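Local coordinates for protein peptidoglycan-N-acetylmuramic acid deacetylase PdaA (Bacillus subtilis, PDB 1W1A) that removes the acetyl group from N-acetylmuramic acid in peptidoglycan, a step toward the muramic delta-lactam of the spore cortex, and is required for germination, at residues Tyr63-Asn68 against Gly210-Leu215; Ile115-Phe120 against Ser139-Val144; Tyr155-Arg160 against Gln177-Ser182. One frame throughout, in Å; residues are numbered along the deposited sequence.

How the contacts relate
The chain first lays down 63-68, a central strand of the parallel sheet, whose partner 210-215 arrives some 140 residues later; contact 1 therefore closes a long loop, and both other contacts fall within it. Contact 2 closes first, bringing helix 130-148 back against the end of strand 114-117. Contact 3 follows in series, pairing the short strands 155-156 and 177-178. The three are stitched together: N117 N reaches Y155 O, H118 ND1 reaches R157 O, and R157 NH2 meets T65 OG1, while S182 OG meets I212 N. H118 NE2 and R160 N both bond one bound sugar, beside D67, at the mouth of the barrel-like fold.

Contact 1 of 3, residues Tyr63-Asn68 against Gly210-Leu215; sequences YLTFDN and GAIYLL. With NDG (2-acetamido-2-deoxy-alpha-D-glucopyranose), chain E.
T65 and Y213 meet through two bonds to one carbonyl. The hydroxyl T65 OG1 gives its proton to Y213 O at 2.6 Å, in the carbonyl plane on a lone pair, while T65 N reaches the same oxygen in a weak bond. A chi1 of 84° sets OG1 between the backbone N and carbonyl carbon and leaves CG2 to lie against I212 CG2, 3.5 Å away. Along the strands the ladder runs from Y63 N to A211 O and from D67 N to L215 O. On the T65 face Y63 CD2 touches I212 CG1 at 3.7 Å, the G210 carbonyl lying at the edge of its ring. On the other face the F66 and L215 side chains cross obliquely, F66 CE2 3.8 Å from L215 CD1, with L64 CD2 beside Y213 CB.

Further out, R157 binds both T65 OG1 and, by a salt bridge, D67 OD1, so the threonine lies in the second shell of the acid. A valine in place of T65 would probably lose the side-chain bond to Y213 O, leave R157 without one of its acceptors and let its guanidinium turn more freely beside D67. L214 CD1 lies against the D67 carboxylate, the side chains crossing at about a right angle. Helices 222-235 and 75-84 cover the F66 face and helix 243-251 the Y63 face. Parallel strands carrying the probable proton acceptor, D67, at a C-terminal end are typical of the NodB-type deacetylase barrel.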
loop_
_atom_site.group_PDB
_atom_site.type_symbol
_atom_site.label_atom_id
_atom_site.label_comp_id
_atom_site.label_asym_id
_atom_site.label_seq_id
_atom_site.Cartn_x
_atom_site.Cartn_y
_atom_site.Cartn_z
ATOM N N TYR A 63 3.627 7.663 -5.151
ATOM C CA TYR A 63 2.908 6.431 -5.453
ATOM C C TYR A 63 1.808 6.197 -4.413
ATOM O O TYR A 63 2.092 6.033 -3.231
ATOM C CB TYR A 63 3.865 5.238 -5.415
ATOM C CG TYR A 63 5.159 5.443 -6.176
ATOM C CD1 TYR A 63 5.249 5.160 -7.542
ATOM C CD2 TYR A 63 6.290 5.934 -5.530
ATOM C CE1 TYR A 63 6.437 5.363 -8.242
ATOM C CE2 TYR A 63 7.481 6.144 -6.218
ATOM C CZ TYR A 63 7.552 5.858 -7.570
ATOM O OH TYR A 63 8.733 6.082 -8.242
ATOM N N LEU A 64 0.555 6.172 -4.840
ATOM C CA LEU A 64 -0.519 5.944 -3.884
ATOM C C LEU A 64 -0.842 4.466 -3.670
ATOM O O LEU A 64 -1.060 3.717 -4.634
ATOM C CB LEU A 64 -1.785 6.670 -4.328
ATOM C CG LEU A 64 -1.616 8.165 -4.580
ATOM C CD1 LEU A 64 -2.977 8.772 -4.789
ATOM C CD2 LEU A 64 -0.899 8.831 -3.395
ATOM N N THR A 65 -0.858 4.051 -2.404
ATOM C CA THR A 65 -1.196 2.679 -2.054
ATOM C C THR A 65 -2.213 2.763 -0.930
ATOM O O THR A 65 -2.208 3.710 -0.139
ATOM C CB THR A 65 0.023 1.856 -1.523
ATOM O OG1 THR A 65 0.202 2.105 -0.121
ATOM C CG2 THR A 65 1.307 2.226 -2.271
ATOM N N PHE A 66 -3.078 1.761 -0.860
ATOM C CA PHE A 66 -4.092 1.698 0.175
ATOM C C PHE A 66 -4.099 0.304 0.805
ATOM O O PHE A 66 -3.686 -0.661 0.171
ATOM C CB PHE A 66 -5.471 1.969 -0.426
ATOM C CG PHE A 66 -5.575 3.272 -1.159
ATOM C CD1 PHE A 66 -5.091 3.398 -2.464
ATOM C CD2 PHE A 66 -6.188 4.373 -0.557
ATOM C CE1 PHE A 66 -5.229 4.610 -3.162
ATOM C CE2 PHE A 66 -6.329 5.584 -1.242
ATOM C CZ PHE A 66 -5.853 5.705 -2.543
ATOM N N ASP A 67 -4.541 0.213 2.061
ATOM C CA ASP A 67 -4.683 -1.074 2.747
ATOM C C ASP A 67 -6.187 -1.155 2.977
ATOM O O ASP A 67 -6.784 -0.220 3.510
ATOM C CB ASP A 67 -3.966 -1.099 4.102
ATOM C CG ASP A 67 -2.448 -1.219 3.973
ATOM O OD1 ASP A 67 -1.944 -1.423 2.846
ATOM O OD2 ASP A 67 -1.758 -1.110 5.011
ATOM N N ASN A 68 -6.810 -2.256 2.577
ATOM C CA ASN A 68 -8.249 -2.391 2.735
ATOM C C ASN A 68 -8.633 -3.640 3.493
ATOM O O ASN A 68 -8.555 -4.744 2.957
ATOM C CB ASN A 68 -8.895 -2.368 1.352
ATOM C CG ASN A 68 -8.684 -1.035 0.656
ATOM O OD1 ASN A 68 -9.538 -0.134 0.727
ATOM N ND2 ASN A 68 -7.524 -0.882 0.019
ATOM N N GLY A 210 9.691 10.375 -4.557
ATOM C CA GLY A 210 9.713 8.927 -4.430
ATOM C C GLY A 210 8.846 8.387 -3.297
ATOM O O GLY A 210 8.874 7.195 -3.004
ATOM N N ALA A 211 8.061 9.256 -2.670
ATOM C CA ALA A 211 7.218 8.846 -1.549
ATOM C C ALA A 211 6.171 7.807 -1.911
ATOM O O ALA A 211 5.523 7.891 -2.956
ATOM C CB ALA A 211 6.525 10.071 -0.929
ATOM N N ILE A 212 6.024 6.822 -1.034
ATOM C CA ILE A 212 5.028 5.787 -1.206
ATOM C C ILE A 212 4.039 5.973 -0.068
ATOM O O ILE A 212 4.324 5.649 1.095
ATOM C CB ILE A 212 5.619 4.365 -1.121
ATOM C CG1 ILE A 212 6.626 4.148 -2.254
ATOM C CG2 ILE A 212 4.484 3.320 -1.211
ATOM C CD1 ILE A 212 7.297 2.779 -2.200
ATOM N N TYR A 213 2.877 6.511 -0.411
ATOM C CA TYR A 213 1.827 6.746 0.565
ATOM C C TYR A 213 1.057 5.483 0.902
ATOM O O TYR A 213 0.883 4.600 0.050
ATOM C CB TYR A 213 0.835 7.780 0.036
ATOM C CG TYR A 213 1.319 9.201 0.095
ATOM C CD1 TYR A 213 2.654 9.517 -0.152
ATOM C CD2 TYR A 213 0.427 10.243 0.354
ATOM C CE1 TYR A 213 3.087 10.820 -0.142
ATOM C CE2 TYR A 213 0.858 11.567 0.363
ATOM C CZ TYR A 213 2.189 11.844 0.118
ATOM O OH TYR A 213 2.629 13.145 0.170
ATOM N N LEU A 214 0.625 5.400 2.157
ATOM C CA LEU A 214 -0.198 4.300 2.643
ATOM C C LEU A 214 -1.415 4.982 3.244
ATOM O O LEU A 214 -1.320 5.651 4.267
ATOM C CB LEU A 214 0.503 3.473 3.729
ATOM C CG LEU A 214 -0.521 2.768 4.639
ATOM C CD1 LEU A 214 -1.313 1.772 3.846
ATOM C CD2 LEU A 214 0.183 2.080 5.795
ATOM N N LEU A 215 -2.560 4.815 2.605
ATOM C CA LEU A 215 -3.783 5.439 3.087
ATOM C C LEU A 215 -4.846 4.388 3.325
ATOM O O LEU A 215 -4.736 3.259 2.850
ATOM C CB LEU A 215 -4.309 6.439 2.049
ATOM C CG LEU A 215 -3.352 7.528 1.536
ATOM C CD1 LEU A 215 -3.949 8.147 0.271
ATOM C CD2 LEU A 215 -3.112 8.604 2.650
HETATM C C1 NDG E . -2.833 -3.150 9.567
HETATM C C2 NDG E . -3.311 -2.086 8.577
HETATM C C3 NDG E . -2.070 -1.478 7.941
HETATM C C4 NDG E . -1.193 -0.839 9.046
HETATM C C5 NDG E . -0.910 -1.828 10.204
HETATM C C6 NDG E . -0.350 -1.101 11.417
HETATM C C7 NDG E . -5.485 -2.345 7.572
HETATM C C8 NDG E . -6.424 -3.280 6.829
HETATM O O5 NDG E . -2.121 -2.505 10.641
HETATM O O3 NDG E . -2.446 -0.514 6.970
HETATM O O4 NDG E . 0.050 -0.420 8.494
HETATM O O6 NDG E . -1.112 0.068 11.709
HETATM O O7 NDG E . -5.939 -1.349 8.140
HETATM N N2 NDG E . -4.190 -2.656 7.573
HETATM O O1 NDG E . -1.954 -4.016 8.924
#

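Contact 2 of 3, residues Ile115-Phe120 against Ser139-Val144; sequences IGNHSF and SVNEEV. With NDG (2-acetamido-2-deoxy-alpha-D-glucopyranose), chain E.
The metal-binding histidine H118 of the NodB-type deacetylase site directly follows strand 114-117, and its neighbours I115, N117 and F120 pack on helix 130-148. N117 and V140 meet just before it: the amide oxygen N117 OD1 lies 3.6 Å from V140 CB, the two side chains sliding past each other in opposite directions. The same oxygen accepts from S119 N at 3.0 Å in its carbonyl plane, an Asx turn that bends the chain around H118. N117 ND2 bonds to L137 O of the helix and, weakly, to a water that donates to N141 OD1 at 2.8 Å; the two amide planes are 81° apart.

Beyond the turn, V140 CG2 presses on F120 N at 3.3 Å. F120 holds its CG anti to the backbone N (chi1 -164°), which lays the ring along the helix, with E143 CG at its edge. S139 OG, hydrogen-bonded to D135 O within the helix, makes a van der Waals contact with F120 CB at 3.4 Å. At the other end I115 CD1 packs on V144 CG1 at 3.9 Å. H118 itself turns away from the helix, its ND1 bonded to R157 O, and its NE2 accepts from N2 of the bound sugar along an almost straight line, 172° at the hydrogen.

Since ND1 appears to donate to a backbone carbonyl, NE2 is left with a lone pair for the ligand, consistent with its role toward a divalent metal.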
loop_
_atom_site.group_PDB
_atom_site.type_symbol
_atom_site.label_atom_id
_atom_site.label_comp_id
_atom_site.label_asym_id
_atom_site.label_seq_id
_atom_site.Cartn_x
_atom_site.Cartn_y
_atom_site.Cartn_z
ATOM N N ILE A 115 -4.234 -4.508 -7.570
ATOM C CA ILE A 115 -4.693 -5.157 -6.357
ATOM C C ILE A 115 -3.550 -5.930 -5.697
ATOM O O ILE A 115 -3.097 -6.962 -6.223
ATOM C CB ILE A 115 -5.870 -6.115 -6.657
ATOM C CG1 ILE A 115 -7.071 -5.305 -7.161
ATOM C CG2 ILE A 115 -6.243 -6.908 -5.396
ATOM C CD1 ILE A 115 -8.202 -6.169 -7.666
ATOM N N GLY A 116 -3.091 -5.413 -4.551
ATOM C CA GLY A 116 -2.003 -6.023 -3.803
ATOM C C GLY A 116 -2.523 -7.059 -2.824
ATOM O O GLY A 116 -3.731 -7.207 -2.659
ATOM N N ASN A 117 -1.614 -7.772 -2.165
ATOM C CA ASN A 117 -1.997 -8.808 -1.214
ATOM C C ASN A 117 -1.762 -8.371 0.239
ATOM O O ASN A 117 -0.655 -7.965 0.612
ATOM C CB ASN A 117 -1.182 -10.079 -1.496
ATOM C CG ASN A 117 -1.940 -11.363 -1.157
ATOM O OD1 ASN A 117 -2.579 -11.481 -0.109
ATOM N ND2 ASN A 117 -1.855 -12.335 -2.050
ATOM N N HIS A 118 -2.805 -8.463 1.055
ATOM C CA HIS A 118 -2.697 -8.106 2.461
ATOM C C HIS A 118 -3.078 -9.339 3.296
ATOM O O HIS A 118 -3.486 -9.229 4.459
ATOM C CB HIS A 118 -3.613 -6.915 2.767
ATOM C CG HIS A 118 -3.178 -6.104 3.947
ATOM N ND1 HIS A 118 -1.864 -6.031 4.355
ATOM C CD2 HIS A 118 -3.877 -5.298 4.784
ATOM C CE1 HIS A 118 -1.769 -5.217 5.392
ATOM N NE2 HIS A 118 -2.977 -4.758 5.671
ATOM N N SER A 119 -2.922 -10.510 2.667
ATOM C CA SER A 119 -3.210 -11.827 3.245
ATOM C C SER A 119 -4.700 -12.058 3.430
ATOM O O SER A 119 -5.474 -11.108 3.562
ATOM C CB SER A 119 -2.503 -12.019 4.585
ATOM O OG SER A 119 -3.268 -11.480 5.641
ATOM N N PHE A 120 -5.102 -13.325 3.464
ATOM C CA PHE A 120 -6.510 -13.642 3.596
ATOM C C PHE A 120 -7.149 -13.333 4.940
ATOM O O PHE A 120 -8.205 -12.706 4.975
ATOM C CB PHE A 120 -6.773 -15.106 3.222
ATOM C CG PHE A 120 -8.227 -15.400 2.958
ATOM C CD1 PHE A 120 -9.098 -15.641 4.005
ATOM C CD2 PHE A 120 -8.729 -15.370 1.656
ATOM C CE1 PHE A 120 -10.460 -15.846 3.769
ATOM C CE2 PHE A 120 -10.088 -15.573 1.403
ATOM C CZ PHE A 120 -10.956 -15.811 2.468
ATOM N N SER A 139 -4.930 -17.635 -1.468
ATOM C CA SER A 139 -6.382 -17.640 -1.365
ATOM C C SER A 139 -6.945 -16.265 -1.671
ATOM O O SER A 139 -8.083 -16.139 -2.112
ATOM C CB SER A 139 -6.836 -18.140 0.011
ATOM O OG SER A 139 -6.058 -17.577 1.046
ATOM N N VAL A 140 -6.149 -15.223 -1.451
ATOM C CA VAL A 140 -6.634 -13.890 -1.772
ATOM C C VAL A 140 -6.667 -13.790 -3.294
ATOM O O VAL A 140 -7.661 -13.333 -3.858
ATOM C CB VAL A 140 -5.740 -12.770 -1.168
ATOM C CG1 VAL A 140 -6.119 -11.422 -1.774
ATOM C CG2 VAL A 140 -5.925 -12.710 0.362
ATOM N N ASN A 141 -5.598 -14.250 -3.954
ATOM C CA ASN A 141 -5.516 -14.208 -5.417
ATOM C C ASN A 141 -6.637 -15.019 -6.049
ATOM O O ASN A 141 -7.229 -14.606 -7.043
ATOM C CB ASN A 141 -4.173 -14.747 -5.919
ATOM C CG ASN A 141 -3.004 -13.879 -5.511
ATOM O OD1 ASN A 141 -3.086 -12.649 -5.554
ATOM N ND2 ASN A 141 -1.898 -14.514 -5.127
ATOM N N GLU A 142 -6.914 -16.175 -5.455
ATOM C CA GLU A 142 -7.973 -17.078 -5.908
ATOM C C GLU A 142 -9.316 -16.346 -5.986
ATOM O O GLU A 142 -10.002 -16.402 -7.000
ATOM C CB GLU A 142 -8.072 -18.252 -4.926
ATOM C CG GLU A 142 -9.181 -19.251 -5.199
ATOM C CD GLU A 142 -8.895 -20.167 -6.369
ATOM O OE1 GLU A 142 -7.722 -20.329 -6.747
ATOM O OE2 GLU A 142 -9.855 -20.748 -6.901
ATOM N N GLU A 143 -9.685 -15.666 -4.905
ATOM C CA GLU A 143 -10.937 -14.908 -4.838
ATOM C C GLU A 143 -10.954 -13.713 -5.797
ATOM O O GLU A 143 -11.959 -13.441 -6.451
ATOM C CB GLU A 143 -11.163 -14.404 -3.414
ATOM C CG GLU A 143 -11.183 -15.499 -2.357
ATOM C CD GLU A 143 -12.373 -16.439 -2.505
ATOM O OE1 GLU A 143 -12.522 -17.346 -1.657
ATOM O OE2 GLU A 143 -13.156 -16.272 -3.467
ATOM N N VAL A 144 -9.843 -12.993 -5.868
ATOM C CA VAL A 144 -9.754 -11.841 -6.761
ATOM C C VAL A 144 -9.977 -12.297 -8.192
ATOM O O VAL A 144 -10.708 -11.659 -8.948
ATOM C CB VAL A 144 -8.365 -11.161 -6.682
ATOM C CG1 VAL A 144 -8.272 -10.050 -7.711
ATOM C CG2 VAL A 144 -8.130 -10.606 -5.287
HETATM C C1 NDG E . -2.833 -3.150 9.567
HETATM C C2 NDG E . -3.311 -2.086 8.577
HETATM C C3 NDG E . -2.070 -1.478 7.941
HETATM C C4 NDG E . -1.193 -0.839 9.046
HETATM C C5 NDG E . -0.910 -1.828 10.204
HETATM C C6 NDG E . -0.350 -1.101 11.417
HETATM C C7 NDG E . -5.485 -2.345 7.572
HETATM C C8 NDG E . -6.424 -3.280 6.829
HETATM O O5 NDG E . -2.121 -2.505 10.641
HETATM O O3 NDG E . -2.446 -0.514 6.970
HETATM O O4 NDG E . 0.050 -0.420 8.494
HETATM O O6 NDG E . -1.112 0.068 11.709
HETATM O O7 NDG E . -5.939 -1.349 8.140
HETATM N N2 NDG E . -4.190 -2.656 7.573
HETATM O O1 NDG E . -1.954 -4.016 8.924
HETATM O O HOH W 1 -1.151 -10.741 -4.949
#

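Contact 3 of 3, residues Tyr155-Arg160 against Gln177-Ser182; sequences YLRPPR and QTVFWS. With NDG (2-acetamido-2-deoxy-alpha-D-glucopyranose), chain E.
R157 and W181 cross at about a right angle, guanidinium and indole planes 78° apart, with W181 CB over one face of the guanidinium and W181 CE3 3.7 Å from R157 NE. The arginine starts out extended, CG anti to the backbone N (chi1 -169°), then bends at chi3 to bring its head against segment 177-182. There NE donates to V179 O at 3.0 Å and NH2 to F180 O at 2.9 Å, both acceptors lying at the guanidinium edge but somewhat out of its plane; NH2 comes in from above the plane of the F180 carbonyl rather than on a lone pair.

P158 follows at another right-angled meeting, its CD 4.0 Å from F180 CE1 and equally close to T178 CG2. Where the two segments run as short parallel strands, the Y155 ring crosses Q177 obliquely, its CD1 3.7 Å from Q177 CB and its edge toward Q177 CG, while V179 CG2 borders the same ring. L156 and T178 lie side by side, pointing the same way. Backbone hydrogen bonds join the strands: L156 N to Q177 O at 2.7 Å, and V179 N to L156 O.

Downstream, R160 N donates to O1 of the bound sugar, and W181 CH2 approaches its O4 at 3.8 Å. R157 also reaches into contact 1, to the side chains of D67 and T65. A buried cation held at NE, NH1 and NH2 by two carbonyls, a hydroxyl and a carboxylate has little room to rotate, and is likely to hold the D67 carboxylate in a fixed orientation.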
loop_
_atom_site.group_PDB
_atom_site.type_symbol
_atom_site.label_atom_id
_atom_site.label_comp_id
_atom_site.label_asym_id
_atom_site.label_seq_id
_atom_site.Cartn_x
_atom_site.Cartn_y
_atom_site.Cartn_z
ATOM N N TYR A 155 2.294 -8.386 -5.359
ATOM C CA TYR A 155 2.751 -7.397 -4.399
ATOM C C TYR A 155 2.184 -7.763 -3.033
ATOM O O TYR A 155 1.014 -8.132 -2.898
ATOM C CB TYR A 155 2.276 -6.006 -4.814
ATOM C CG TYR A 155 2.871 -5.533 -6.123
ATOM C CD1 TYR A 155 4.249 -5.379 -6.261
ATOM C CD2 TYR A 155 2.062 -5.264 -7.230
ATOM C CE1 TYR A 155 4.808 -4.979 -7.456
ATOM C CE2 TYR A 155 2.614 -4.855 -8.440
ATOM C CZ TYR A 155 3.993 -4.715 -8.546
ATOM O OH TYR A 155 4.571 -4.294 -9.730
ATOM N N LEU A 156 3.014 -7.663 -2.014
ATOM C CA LEU A 156 2.565 -8.005 -0.690
ATOM C C LEU A 156 2.912 -6.965 0.342
ATOM O O LEU A 156 4.004 -6.409 0.342
ATOM C CB LEU A 156 3.174 -9.342 -0.253
ATOM C CG LEU A 156 3.110 -9.636 1.256
ATOM C CD1 LEU A 156 1.702 -10.028 1.660
ATOM C CD2 LEU A 156 4.088 -10.745 1.600
ATOM N N ARG A 157 1.950 -6.695 1.210
ATOM C CA ARG A 157 2.168 -5.795 2.319
ATOM C C ARG A 157 1.817 -6.641 3.557
ATOM O O ARG A 157 0.662 -7.016 3.765
ATOM C CB ARG A 157 1.299 -4.533 2.235
ATOM C CG ARG A 157 1.788 -3.520 3.283
ATOM C CD ARG A 157 1.271 -2.129 3.092
ATOM N NE ARG A 157 2.036 -1.328 2.139
ATOM C CZ ARG A 157 1.471 -0.360 1.426
ATOM N NH1 ARG A 157 0.171 -0.128 1.589
ATOM N NH2 ARG A 157 2.179 0.364 0.569
ATOM N N PRO A 158 2.830 -6.982 4.366
ATOM C CA PRO A 158 2.659 -7.793 5.577
ATOM C C PRO A 158 1.561 -7.300 6.512
ATOM O O PRO A 158 1.544 -6.129 6.916
ATOM C CB PRO A 158 4.038 -7.738 6.236
ATOM C CG PRO A 158 4.962 -7.596 5.069
ATOM C CD PRO A 158 4.239 -6.580 4.201
ATOM N N PRO A 159 0.619 -8.194 6.864
ATOM C CA PRO A 159 -0.471 -7.815 7.758
ATOM C C PRO A 159 0.086 -7.270 9.062
ATOM O O PRO A 159 1.008 -7.850 9.637
ATOM C CB PRO A 159 -1.220 -9.124 7.960
ATOM C CG PRO A 159 -1.007 -9.832 6.682
ATOM C CD PRO A 159 0.452 -9.580 6.398
ATOM N N ARG A 160 -0.470 -6.146 9.509
ATOM C CA ARG A 160 -0.068 -5.502 10.758
ATOM C C ARG A 160 1.289 -4.836 10.609
ATOM O O ARG A 160 1.842 -4.306 11.573
ATOM C CB ARG A 160 -0.038 -6.542 11.893
ATOM C CG ARG A 160 -1.226 -7.512 11.846
ATOM C CD ARG A 160 -1.140 -8.620 12.873
ATOM N NE ARG A 160 -2.235 -9.579 12.713
ATOM C CZ ARG A 160 -2.628 -10.448 13.646
ATOM N NH1 ARG A 160 -2.020 -10.492 14.828
ATOM N NH2 ARG A 160 -3.639 -11.274 13.396
ATOM N N GLN A 177 6.542 -9.454 -4.220
ATOM C CA GLN A 177 7.338 -8.260 -4.045
ATOM C C GLN A 177 6.775 -7.579 -2.805
ATOM O O GLN A 177 5.605 -7.186 -2.789
ATOM C CB GLN A 177 7.167 -7.351 -5.263
ATOM C CG GLN A 177 7.828 -5.992 -5.132
ATOM C CD GLN A 177 9.313 -6.100 -4.889
ATOM O OE1 GLN A 177 10.058 -6.542 -5.752
ATOM N NE2 GLN A 177 9.748 -5.701 -3.704
ATOM N N THR A 178 7.584 -7.452 -1.757
ATOM C CA THR A 178 7.096 -6.811 -0.546
ATOM C C THR A 178 7.239 -5.307 -0.642
ATOM O O THR A 178 8.325 -4.775 -0.899
ATOM C CB THR A 178 7.817 -7.322 0.714
ATOM O OG1 THR A 178 7.382 -8.656 0.987
ATOM C CG2 THR A 178 7.477 -6.449 1.922
ATOM N N VAL A 179 6.116 -4.634 -0.435
ATOM C CA VAL A 179 6.050 -3.194 -0.519
ATOM C C VAL A 179 5.646 -2.562 0.807
ATOM O O VAL A 179 4.547 -2.808 1.301
ATOM C CB VAL A 179 5.000 -2.757 -1.574
ATOM C CG1 VAL A 179 4.968 -1.240 -1.673
ATOM C CG2 VAL A 179 5.298 -3.401 -2.929
ATOM N N PHE A 180 6.527 -1.741 1.369
ATOM C CA PHE A 180 6.217 -1.033 2.598
ATOM C C PHE A 180 5.728 0.367 2.219
ATOM O O PHE A 180 5.042 0.524 1.204
ATOM C CB PHE A 180 7.444 -0.980 3.503
ATOM C CG PHE A 180 7.813 -2.323 4.079
ATOM C CD1 PHE A 180 6.956 -2.970 4.953
ATOM C CD2 PHE A 180 8.974 -2.972 3.685
ATOM C CE1 PHE A 180 7.244 -4.255 5.423
ATOM C CE2 PHE A 180 9.270 -4.251 4.149
ATOM C CZ PHE A 180 8.404 -4.891 5.015
ATOM N N TRP A 181 6.067 1.381 3.004
ATOM C CA TRP A 181 5.599 2.732 2.707
ATOM C C TRP A 181 6.510 3.780 3.315
ATOM O O TRP A 181 7.332 3.476 4.170
ATOM C CB TRP A 181 4.172 2.919 3.232
ATOM C CG TRP A 181 4.044 2.717 4.700
ATOM C CD1 TRP A 181 4.050 3.675 5.659
ATOM C CD2 TRP A 181 3.926 1.460 5.384
ATOM N NE1 TRP A 181 3.945 3.101 6.909
ATOM C CE2 TRP A 181 3.867 1.742 6.767
ATOM C CE3 TRP A 181 3.864 0.122 4.961
ATOM C CZ2 TRP A 181 3.750 0.733 7.735
ATOM C CZ3 TRP A 181 3.747 -0.882 5.923
ATOM C CH2 TRP A 181 3.692 -0.568 7.298
ATOM N N SER A 182 6.358 5.024 2.880
ATOM C CA SER A 182 7.212 6.091 3.372
ATOM C C SER A 182 6.389 7.222 3.969
ATOM O O SER A 182 6.936 8.139 4.576
ATOM C CB SER A 182 8.106 6.624 2.232
ATOM O OG SER A 182 7.357 7.364 1.280
HETATM C C1 NDG E . -2.833 -3.150 9.567
HETATM C C2 NDG E . -3.311 -2.086 8.577
HETATM C C3 NDG E . -2.070 -1.478 7.941
HETATM C C4 NDG E . -1.193 -0.839 9.046
HETATM C C5 NDG E . -0.910 -1.828 10.204
HETATM C C6 NDG E . -0.350 -1.101 11.417
HETATM C C7 NDG E . -5.485 -2.345 7.572
HETATM C C8 NDG E . -6.424 -3.280 6.829
HETATM O O5 NDG E . -2.121 -2.505 10.641
HETATM O O3 NDG E . -2.446 -0.514 6.970
HETATM O O4 NDG E . 0.050 -0.420 8.494
HETATM O O6 NDG E . -1.112 0.068 11.709
HETATM O O7 NDG E . -5.939 -1.349 8.140
HETATM N N2 NDG E . -4.190 -2.656 7.573
HETATM O O1 NDG E . -1.954 -4.016 8.924
#